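PDB 7CBC: De novo designed switch protein caging a hemagglutinin binder (sCageHA267_1S), which cages a hemagglutinin-binding element in a designed helical bundle and probably serves as the switch of a modular biosensor. Local coordinates for residues A11-N19 with L295-E305; E202-L213 with A274-F285. All coordinates share one frame; numbering follows the deposited sequence.

Contact 1 (A11-N19 with L295-E305); sequences ASTKLQRLN and LLKNAGCSEDE
R17 reaches from helix 3-46 to the carbonyl oxygen of A299, and its path illustrates how one long side chain can bond to a carbonyl just past the end of a neighbouring helix. Its CB already lies beside that oxygen, and CG, set anti to the backbone N (chi1 -177°), comes to 3.1 Å from A299 O while also brushing the CA of G300. Bends at chi2 and chi3 then curl the chain round that oxygen, keeping CD close to it and letting NE donate a hydrogen bond to A299 O at 3.0 Å. The bond is moderately bent, 151° at the hydrogen, and lies in the carbonyl plane and near the guanidinium plane. G300 O sits over one guanidinium face, offset toward its rim. At the tip, NH2 stands 3.7 Å from C301 SG, and E305 OE1 lies farther off, well out of plane, so that only charge attraction is likely there.

T13, one turn before R17, receives the CB of A299, 3.7 Å from OG1, an atom that also bonds back to L9 O in its own helix. L295 CD1 also comes near that oxygen, the side chains of T13 and L295 crossing at about a right angle. K14 lays its CG and CD alongside N298 O, with 3.2 Å between CD and that oxygen.

The loop keeps its own order: S302 and E305 form a capping box, with S302 OG accepting from E305 N at 2.8 Å and S302 N donating in return to the anti lone pair of E305 OE1. Upstream, G300, with positive phi, is the C-prime residue of the Schellman motif that ends helix 289-298.

Contact 2 (E202-L213 with A274-F285); sequences ELLRAHAQLQRL and ACRIAAKIAAEF
With chi1 near -71°, F285 places its CG beside its own backbone N, and the ring swings from the end of helix 274-284 toward helix 195-239. I281, one turn before, has CG1 in the equivalent position (chi1 -73°), which leaves CG2 anti to the backbone N and facing A206.

The ring arrives edge-on at A206, whose CB lies in its plane, 3.7 Å from F285 CE2. L203 comes in obliquely, its CD2 3.8 Å from F285 CZ, while the aliphatic CB of E202 rests against CE1. A206 is small enough to receive both partners: its CB also touches I281 CG2 at 3.8 Å, and here the backbones come closest, with 6.6 Å between the CA atoms of A206 and I281.

Farther along, Q209 runs extended past I281 in the opposite direction, its OE1 3.7 Å from I281 CG1, and its NE2 approaches I277 CG2. L210 meets the end of I281 through its CG, 4.0 Å from CD1. L213 closes the row, setting CD1 against both A274 CB and I277 CD1.

The two helical segments are almost exactly antiparallel, at 176°, with axes 11.0 Å apart at their closest. Helix 3-46 flanks the L210-L213 end of this interface through Q16, while helices 289-298 and 303-315 pack against other residues of helix 274-284, and helix 146-190 touches L204, H207 and A208.

How the contacts relate
Contacts 1 and 2 lie about 12 Å apart, centre to centre, on the same side of the chain's centre, and dock one compact C-terminal group of helices, 274-284, 289-298 and 303-315, onto two helices of the long bundle. Along the chain the order is 11-19, 202-213, 274-285, 295-305, so the pairing of contact 2 falls within the span bridged by contact 1. The C275-C301 disulfide ties the second segments of both together, and R17 NH2 passes 3.1 Å from C275 SG. On the bundle side, Q16 packs on L210. The small domain, probably the caged hemagglutinin binder, is thus seated against two bundle helices at once.

Contact 1 (A11-N19 with L295-E305)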
loop_
_atom_site.group_PDB
_atom_site.type_symbol
_atom_site.label_atom_id
_atom_site.label_comp_id
_atom_site.label_asym_id
_atom_site.label_seq_id
_atom_site.Cartn_x
_atom_site.Cartn_y
_atom_site.Cartn_z
ATOM N N ALA A 11 -7.796 18.879 0.070
ATOM C CA ALA A 11 -7.371 17.950 1.112
ATOM C C ALA A 11 -7.349 16.516 0.593
ATOM O O ALA A 11 -6.368 15.785 0.783
ATOM C CB ALA A 11 -8.288 18.070 2.329
ATOM N N SER A 12 -8.424 16.098 -0.081
ATOM C CA SER A 12 -8.553 14.700 -0.481
ATOM C C SER A 12 -7.478 14.293 -1.480
ATOM O O SER A 12 -6.874 13.221 -1.347
ATOM C CB SER A 12 -9.946 14.457 -1.057
ATOM O OG SER A 12 -10.874 14.302 -0.004
ATOM N N THR A 13 -7.226 15.122 -2.492
ATOM C CA THR A 13 -6.205 14.766 -3.473
ATOM C C THR A 13 -4.817 14.765 -2.839
ATOM O O THR A 13 -4.011 13.857 -3.092
ATOM C CB THR A 13 -6.264 15.711 -4.680
ATOM O OG1 THR A 13 -6.075 17.067 -4.260
ATOM C CG2 THR A 13 -7.624 15.609 -5.393
ATOM N N LYS A 14 -4.528 15.744 -1.983
ATOM C CA LYS A 14 -3.243 15.746 -1.286
ATOM C C LYS A 14 -3.078 14.511 -0.408
ATOM O O LYS A 14 -1.983 13.940 -0.320
ATOM C CB LYS A 14 -3.101 17.018 -0.454
ATOM C CG LYS A 14 -2.753 18.232 -1.298
ATOM C CD LYS A 14 -1.698 19.096 -0.640
ATOM C CE LYS A 14 -2.329 20.196 0.187
ATOM N NZ LYS A 14 -1.382 21.350 0.353
ATOM N N LEU A 15 -4.151 14.096 0.267
ATOM C CA LEU A 15 -4.089 12.878 1.058
ATOM C C LEU A 15 -3.909 11.653 0.177
ATOM O O LEU A 15 -3.233 10.690 0.579
ATOM C CB LEU A 15 -5.344 12.748 1.909
ATOM C CG LEU A 15 -5.407 13.711 3.099
ATOM C CD1 LEU A 15 -6.587 13.334 3.945
ATOM C CD2 LEU A 15 -4.128 13.685 3.931
ATOM N N GLN A 16 -4.492 11.665 -1.027
ATOM C CA GLN A 16 -4.287 10.533 -1.920
ATOM C C GLN A 16 -2.839 10.467 -2.394
ATOM O O GLN A 16 -2.243 9.384 -2.416
ATOM C CB GLN A 16 -5.246 10.592 -3.104
ATOM C CG GLN A 16 -5.006 9.464 -4.089
ATOM C CD GLN A 16 -6.178 9.203 -5.012
ATOM O OE1 GLN A 16 -6.254 9.760 -6.108
ATOM N NE2 GLN A 16 -7.091 8.333 -4.582
ATOM N N ARG A 17 -2.247 11.608 -2.751
ATOM C CA ARG A 17 -0.835 11.614 -3.130
ATOM C C ARG A 17 0.022 11.021 -2.021
ATOM O O ARG A 17 0.889 10.169 -2.264
ATOM C CB ARG A 17 -0.385 13.042 -3.452
ATOM C CG ARG A 17 1.066 13.170 -3.945
ATOM C CD ARG A 17 1.412 12.140 -5.021
ATOM N NE ARG A 17 0.649 12.294 -6.259
ATOM C CZ ARG A 17 0.741 11.465 -7.295
ATOM N NH1 ARG A 17 1.575 10.433 -7.237
ATOM N NH2 ARG A 17 0.006 11.662 -8.384
ATOM N N LEU A 18 -0.219 11.467 -0.791
ATOM C CA LEU A 18 0.496 10.943 0.359
ATOM C C LEU A 18 0.418 9.423 0.414
ATOM O O LEU A 18 1.429 8.743 0.624
ATOM C CB LEU A 18 -0.091 11.553 1.625
ATOM C CG LEU A 18 0.552 11.059 2.915
ATOM C CD1 LEU A 18 0.765 12.283 3.779
ATOM C CD2 LEU A 18 -0.326 10.036 3.634
ATOM N N ASN A 19 -0.789 8.878 0.236
ATOM C CA ASN A 19 -0.991 7.437 0.285
ATOM C C ASN A 19 -0.270 6.741 -0.851
ATOM O O ASN A 19 0.359 5.698 -0.640
ATOM C CB ASN A 19 -2.481 7.127 0.253
ATOM C CG ASN A 19 -3.186 7.604 1.495
ATOM O OD1 ASN A 19 -2.603 7.603 2.590
ATOM N ND2 ASN A 19 -4.449 8.005 1.349
ATOM N N LEU A 295 -4.573 22.201 -9.140
ATOM C CA LEU A 295 -4.987 21.146 -8.232
ATOM C C LEU A 295 -4.050 19.947 -8.331
ATOM O O LEU A 295 -3.680 19.358 -7.311
ATOM C CB LEU A 295 -6.423 20.745 -8.542
ATOM C CG LEU A 295 -7.054 19.565 -7.811
ATOM C CD1 LEU A 295 -7.570 19.969 -6.420
ATOM C CD2 LEU A 295 -8.189 19.024 -8.650
ATOM N N LEU A 296 -3.647 19.587 -9.552
ATOM C CA LEU A 296 -2.769 18.434 -9.742
ATOM C C LEU A 296 -1.359 18.727 -9.237
ATOM O O LEU A 296 -0.714 17.854 -8.646
ATOM C CB LEU A 296 -2.746 18.032 -11.220
ATOM C CG LEU A 296 -4.087 17.727 -11.906
ATOM C CD1 LEU A 296 -3.913 17.436 -13.382
ATOM C CD2 LEU A 296 -4.827 16.590 -11.250
ATOM N N LYS A 297 -0.863 19.950 -9.462
ATOM C CA LYS A 297 0.470 20.312 -8.986
ATOM C C LYS A 297 0.534 20.239 -7.466
ATOM O O LYS A 297 1.470 19.670 -6.895
ATOM C CB LYS A 297 0.842 21.714 -9.486
ATOM C CG LYS A 297 2.039 22.355 -8.776
ATOM C CD LYS A 297 2.311 23.786 -9.262
ATOM C CE LYS A 297 1.144 24.749 -8.968
ATOM N NZ LYS A 297 1.023 25.167 -7.529
ATOM N N ASN A 298 -0.479 20.789 -6.794
ATOM C CA ASN A 298 -0.531 20.751 -5.337
ATOM C C ASN A 298 -0.809 19.355 -4.807
ATOM O O ASN A 298 -0.540 19.088 -3.631
ATOM C CB ASN A 298 -1.601 21.714 -4.816
ATOM C CG ASN A 298 -1.269 23.160 -5.108
ATOM O OD1 ASN A 298 -0.098 23.526 -5.241
ATOM N ND2 ASN A 298 -2.296 23.992 -5.205
ATOM N N ALA A 299 -1.382 18.481 -5.635
ATOM C CA ALA A 299 -1.554 17.074 -5.298
ATOM C C ALA A 299 -0.341 16.233 -5.701
ATOM O O ALA A 299 -0.473 15.024 -5.959
ATOM C CB ALA A 299 -2.827 16.534 -5.946
ATOM N N GLY A 300 0.837 16.845 -5.772
ATOM C CA GLY A 300 2.063 16.118 -6.052
ATOM C C GLY A 300 2.186 15.502 -7.428
ATOM O O GLY A 300 3.060 14.654 -7.627
ATOM N N CYS A 301 1.336 15.871 -8.383
ATOM C CA CYS A 301 1.564 15.443 -9.756
ATOM C C CYS A 301 2.743 16.219 -10.321
ATOM O O CYS A 301 2.894 17.416 -10.063
ATOM C CB CYS A 301 0.317 15.658 -10.636
ATOM S SG CYS A 301 -1.137 14.638 -10.187
ATOM N N SER A 302 3.595 15.528 -11.076
ATOM C CA SER A 302 4.663 16.196 -11.809
ATOM C C SER A 302 4.070 17.174 -12.817
ATOM O O SER A 302 2.845 17.245 -12.987
ATOM C CB SER A 302 5.536 15.171 -12.539
ATOM O OG SER A 302 4.786 14.502 -13.545
ATOM N N GLU A 303 4.924 17.928 -13.508
ATOM C CA GLU A 303 4.421 18.706 -14.633
ATOM C C GLU A 303 4.085 17.804 -15.811
ATOM O O GLU A 303 3.149 18.091 -16.563
ATOM C CB GLU A 303 5.441 19.762 -15.035
ATOM C CG GLU A 303 4.834 20.964 -15.700
ATOM C CD GLU A 303 5.702 22.187 -15.536
ATOM O OE1 GLU A 303 5.215 23.194 -14.971
ATOM O OE2 GLU A 303 6.877 22.130 -15.960
ATOM N N ASP A 304 4.840 16.713 -15.978
ATOM C CA ASP A 304 4.521 15.716 -16.996
ATOM C C ASP A 304 3.123 15.155 -16.792
ATOM O O ASP A 304 2.355 15.003 -17.747
ATOM C CB ASP A 304 5.538 14.576 -16.947
ATOM C CG ASP A 304 6.717 14.795 -17.871
ATOM O OD1 ASP A 304 6.648 15.696 -18.736
ATOM O OD2 ASP A 304 7.702 14.039 -17.739
ATOM N N GLU A 305 2.798 14.804 -15.549
ATOM C CA GLU A 305 1.548 14.115 -15.268
ATOM C C GLU A 305 0.363 15.068 -15.383
ATOM O O GLU A 305 -0.667 14.713 -15.966
ATOM C CB GLU A 305 1.608 13.478 -13.875
ATOM C CG GLU A 305 2.475 12.218 -13.764
ATOM C CD GLU A 305 2.753 11.804 -12.317
ATOM O OE1 GLU A 305 2.895 12.692 -11.450
ATOM O OE2 GLU A 305 2.831 10.585 -12.043
#

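Contact 2 (E202-L213 with A274-F285)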
loop_
_atom_site.group_PDB
_atom_site.type_symbol
_atom_site.label_atom_id
_atom_site.label_comp_id
_atom_site.label_asym_id
_atom_site.label_seq_id
_atom_site.Cartn_x
_atom_site.Cartn_y
_atom_site.Cartn_z
ATOM N N GLU A 202 -22.321 15.328 -3.991
ATOM C CA GLU A 202 -21.349 15.250 -5.081
ATOM C C GLU A 202 -19.931 15.069 -4.546
ATOM O O GLU A 202 -19.166 14.237 -5.048
ATOM C CB GLU A 202 -21.437 16.513 -5.950
ATOM C CG GLU A 202 -22.587 16.477 -6.975
ATOM C CD GLU A 202 -23.103 17.855 -7.387
ATOM O OE1 GLU A 202 -22.428 18.883 -7.121
ATOM O OE2 GLU A 202 -24.198 17.889 -8.000
ATOM N N LEU A 203 -19.554 15.859 -3.536
ATOM C CA LEU A 203 -18.224 15.713 -2.952
ATOM C C LEU A 203 -18.070 14.354 -2.292
ATOM O O LEU A 203 -17.015 13.717 -2.397
ATOM C CB LEU A 203 -17.977 16.841 -1.956
ATOM C CG LEU A 203 -17.692 18.169 -2.669
ATOM C CD1 LEU A 203 -18.016 19.326 -1.774
ATOM C CD2 LEU A 203 -16.211 18.209 -3.091
ATOM N N LEU A 204 -19.129 13.870 -1.643
ATOM C CA LEU A 204 -19.070 12.529 -1.085
ATOM C C LEU A 204 -18.792 11.486 -2.170
ATOM O O LEU A 204 -17.988 10.568 -1.967
ATOM C CB LEU A 204 -20.366 12.230 -0.340
ATOM C CG LEU A 204 -20.360 10.912 0.416
ATOM C CD1 LEU A 204 -19.204 10.891 1.412
ATOM C CD2 LEU A 204 -21.676 10.741 1.127
ATOM N N ARG A 205 -19.433 11.610 -3.334
ATOM C CA ARG A 205 -19.166 10.656 -4.410
ATOM C C ARG A 205 -17.747 10.792 -4.956
ATOM O O ARG A 205 -17.136 9.782 -5.323
ATOM C CB ARG A 205 -20.195 10.800 -5.538
ATOM C CG ARG A 205 -21.482 10.021 -5.284
ATOM C CD ARG A 205 -22.371 9.959 -6.516
ATOM N NE ARG A 205 -22.600 11.266 -7.132
ATOM C CZ ARG A 205 -23.645 12.059 -6.877
ATOM N NH1 ARG A 205 -24.571 11.693 -5.996
ATOM N NH2 ARG A 205 -23.768 13.224 -7.502
ATOM N N ALA A 206 -17.203 12.011 -5.010
ATOM C CA ALA A 206 -15.793 12.176 -5.369
ATOM C C ALA A 206 -14.876 11.582 -4.306
ATOM O O ALA A 206 -13.864 10.941 -4.628
ATOM C CB ALA A 206 -15.465 13.652 -5.575
ATOM N N HIS A 207 -15.207 11.786 -3.030
ATOM C CA HIS A 207 -14.439 11.147 -1.969
ATOM C C HIS A 207 -14.425 9.637 -2.138
ATOM O O HIS A 207 -13.377 8.999 -1.994
ATOM C CB HIS A 207 -15.005 11.530 -0.607
ATOM C CG HIS A 207 -14.610 10.595 0.489
ATOM N ND1 HIS A 207 -13.387 10.665 1.125
ATOM C CD2 HIS A 207 -15.267 9.551 1.049
ATOM C CE1 HIS A 207 -13.316 9.714 2.040
ATOM N NE2 HIS A 207 -14.444 9.023 2.013
ATOM N N ALA A 208 -15.587 9.039 -2.424
ATOM C CA ALA A 208 -15.657 7.586 -2.536
ATOM C C ALA A 208 -14.792 7.078 -3.679
ATOM O O ALA A 208 -14.175 6.006 -3.578
ATOM C CB ALA A 208 -17.100 7.131 -2.724
ATOM N N GLN A 209 -14.738 7.833 -4.775
ATOM C CA GLN A 209 -13.883 7.456 -5.892
ATOM C C GLN A 209 -12.407 7.471 -5.487
ATOM O O GLN A 209 -11.654 6.533 -5.789
ATOM C CB GLN A 209 -14.156 8.403 -7.057
ATOM C CG GLN A 209 -13.872 7.839 -8.419
ATOM C CD GLN A 209 -14.329 8.772 -9.525
ATOM O OE1 GLN A 209 -15.085 9.720 -9.289
ATOM N NE2 GLN A 209 -13.855 8.520 -10.739
ATOM N N LEU A 210 -11.975 8.522 -4.782
ATOM C CA LEU A 210 -10.578 8.595 -4.355
ATOM C C LEU A 210 -10.253 7.524 -3.321
ATOM O O LEU A 210 -9.192 6.887 -3.390
ATOM C CB LEU A 210 -10.281 9.982 -3.798
ATOM C CG LEU A 210 -10.452 11.096 -4.822
ATOM C CD1 LEU A 210 -10.560 12.429 -4.130
ATOM C CD2 LEU A 210 -9.282 11.088 -5.793
ATOM N N GLN A 211 -11.161 7.293 -2.367
ATOM C CA GLN A 211 -10.930 6.244 -1.381
ATOM C C GLN A 211 -10.813 4.875 -2.033
ATOM O O GLN A 211 -10.116 3.985 -1.513
ATOM C CB GLN A 211 -12.045 6.264 -0.343
ATOM C CG GLN A 211 -11.896 5.268 0.785
ATOM C CD GLN A 211 -10.520 5.281 1.471
ATOM O OE1 GLN A 211 -9.672 6.159 1.237
ATOM N NE2 GLN A 211 -10.320 4.323 2.367
ATOM N N ARG A 212 -11.478 4.688 -3.173
ATOM C CA ARG A 212 -11.363 3.437 -3.917
ATOM C C ARG A 212 -9.925 3.193 -4.358
ATOM O O ARG A 212 -9.433 2.058 -4.305
ATOM C CB ARG A 212 -12.307 3.479 -5.128
ATOM C CG ARG A 212 -12.911 2.157 -5.580
ATOM C CD ARG A 212 -13.867 2.381 -6.779
ATOM N NE ARG A 212 -15.111 3.048 -6.384
ATOM C CZ ARG A 212 -15.584 4.175 -6.913
ATOM N NH1 ARG A 212 -14.930 4.789 -7.899
ATOM N NH2 ARG A 212 -16.725 4.682 -6.461
ATOM N N LEU A 213 -9.232 4.248 -4.793
ATOM C CA LEU A 213 -7.841 4.104 -5.211
ATOM C C LEU A 213 -6.924 3.912 -4.010
ATOM O O LEU A 213 -5.981 3.121 -4.075
ATOM C CB LEU A 213 -7.397 5.312 -6.044
ATOM C CG LEU A 213 -6.032 5.251 -6.766
ATOM C CD1 LEU A 213 -6.007 6.163 -7.975
ATOM C CD2 LEU A 213 -4.870 5.625 -5.846
ATOM N N ALA A 274 -3.912 8.251 -11.019
ATOM C CA ALA A 274 -4.495 9.160 -10.037
ATOM C C ALA A 274 -4.582 10.586 -10.568
ATOM O O ALA A 274 -5.544 11.306 -10.278
ATOM C CB ALA A 274 -3.674 9.121 -8.752
ATOM N N CYS A 275 -3.576 11.024 -11.336
ATOM C CA CYS A 275 -3.585 12.396 -11.830
ATOM C C CYS A 275 -4.693 12.610 -12.855
ATOM O O CYS A 275 -5.293 13.691 -12.901
ATOM C CB CYS A 275 -2.208 12.752 -12.399
ATOM S SG CYS A 275 -0.881 12.822 -11.124
ATOM N N ARG A 276 -5.003 11.593 -13.660
ATOM C CA ARG A 276 -6.134 11.707 -14.578
ATOM C C ARG A 276 -7.461 11.613 -13.839
ATOM O O ARG A 276 -8.397 12.368 -14.136
ATOM C CB ARG A 276 -6.058 10.627 -15.658
ATOM C CG ARG A 276 -4.944 10.833 -16.672
ATOM C CD ARG A 276 -4.985 9.723 -17.697
ATOM N NE ARG A 276 -3.908 9.814 -18.679
ATOM C CZ ARG A 276 -3.772 8.973 -19.700
ATOM N NH1 ARG A 276 -4.655 7.991 -19.868
ATOM N NH2 ARG A 276 -2.757 9.112 -20.546
ATOM N N ILE A 277 -7.568 10.682 -12.885
ATOM C CA ILE A 277 -8.818 10.515 -12.147
ATOM C C ILE A 277 -9.183 11.808 -11.430
ATOM O O ILE A 277 -10.327 12.276 -11.506
ATOM C CB ILE A 277 -8.720 9.333 -11.170
ATOM C CG1 ILE A 277 -8.810 8.021 -11.934
ATOM C CG2 ILE A 277 -9.851 9.388 -10.147
ATOM C CD1 ILE A 277 -7.984 6.948 -11.350
ATOM N N ALA A 278 -8.214 12.410 -10.731
ATOM C CA ALA A 278 -8.458 13.706 -10.106
ATOM C C ALA A 278 -8.809 14.754 -11.148
ATOM O O ALA A 278 -9.712 15.572 -10.938
ATOM C CB ALA A 278 -7.237 14.149 -9.298
ATOM N N ALA A 279 -8.091 14.755 -12.273
ATOM C CA ALA A 279 -8.406 15.683 -13.350
ATOM C C ALA A 279 -9.851 15.531 -13.795
ATOM O O ALA A 279 -10.542 16.530 -14.020
ATOM C CB ALA A 279 -7.453 15.470 -14.523
ATOM N N LYS A 280 -10.336 14.292 -13.910
ATOM C CA LYS A 280 -11.727 14.090 -14.313
ATOM C C LYS A 280 -12.685 14.603 -13.249
ATOM O O LYS A 280 -13.656 15.308 -13.560
ATOM C CB LYS A 280 -11.998 12.616 -14.602
ATOM C CG LYS A 280 -13.371 12.376 -15.203
ATOM C CD LYS A 280 -13.636 10.898 -15.493
ATOM C CE LYS A 280 -15.071 10.698 -16.001
ATOM N NZ LYS A 280 -15.391 9.288 -16.353
ATOM N N ILE A 281 -12.410 14.279 -11.981
ATOM C CA ILE A 281 -13.233 14.780 -10.881
ATOM C C ILE A 281 -13.299 16.309 -10.901
ATOM O O ILE A 281 -14.384 16.895 -10.818
ATOM C CB ILE A 281 -12.713 14.241 -9.536
ATOM C CG1 ILE A 281 -13.061 12.765 -9.413
ATOM C CG2 ILE A 281 -13.315 15.012 -8.367
ATOM C CD1 ILE A 281 -12.365 12.056 -8.258
ATOM N N ALA A 282 -12.148 16.980 -11.034
ATOM C CA ALA A 282 -12.155 18.444 -11.016
ATOM C C ALA A 282 -12.906 19.030 -12.199
ATOM O O ALA A 282 -13.513 20.100 -12.078
ATOM C CB ALA A 282 -10.732 18.986 -11.007
ATOM N N ALA A 283 -12.842 18.382 -13.357
ATOM C CA ALA A 283 -13.574 18.896 -14.506
ATOM C C ALA A 283 -15.076 18.772 -14.290
ATOM O O ALA A 283 -15.839 19.668 -14.669
ATOM C CB ALA A 283 -13.136 18.161 -15.770
ATOM N N GLU A 284 -15.513 17.681 -13.663
ATOM C CA GLU A 284 -16.930 17.504 -13.385
ATOM C C GLU A 284 -17.427 18.531 -12.379
ATOM O O GLU A 284 -18.570 18.992 -12.475
ATOM C CB GLU A 284 -17.200 16.073 -12.909
ATOM C CG GLU A 284 -17.390 15.086 -14.061
ATOM C CD GLU A 284 -17.173 13.622 -13.668
ATOM O OE1 GLU A 284 -16.916 13.333 -12.476
ATOM O OE2 GLU A 284 -17.254 12.752 -14.566
ATOM N N PHE A 285 -16.579 18.948 -11.448
ATOM C CA PHE A 285 -16.955 20.084 -10.620
ATOM C C PHE A 285 -16.837 21.425 -11.343
ATOM O O PHE A 285 -17.087 22.456 -10.721
ATOM C CB PHE A 285 -16.112 20.113 -9.343
ATOM C CG PHE A 285 -16.453 19.024 -8.367
ATOM C CD1 PHE A 285 -17.634 19.072 -7.642
ATOM C CD2 PHE A 285 -15.595 17.959 -8.170
ATOM C CE1 PHE A 285 -17.961 18.088 -6.739
ATOM C CE2 PHE A 285 -15.920 16.956 -7.262
ATOM C CZ PHE A 285 -17.117 17.026 -6.549
#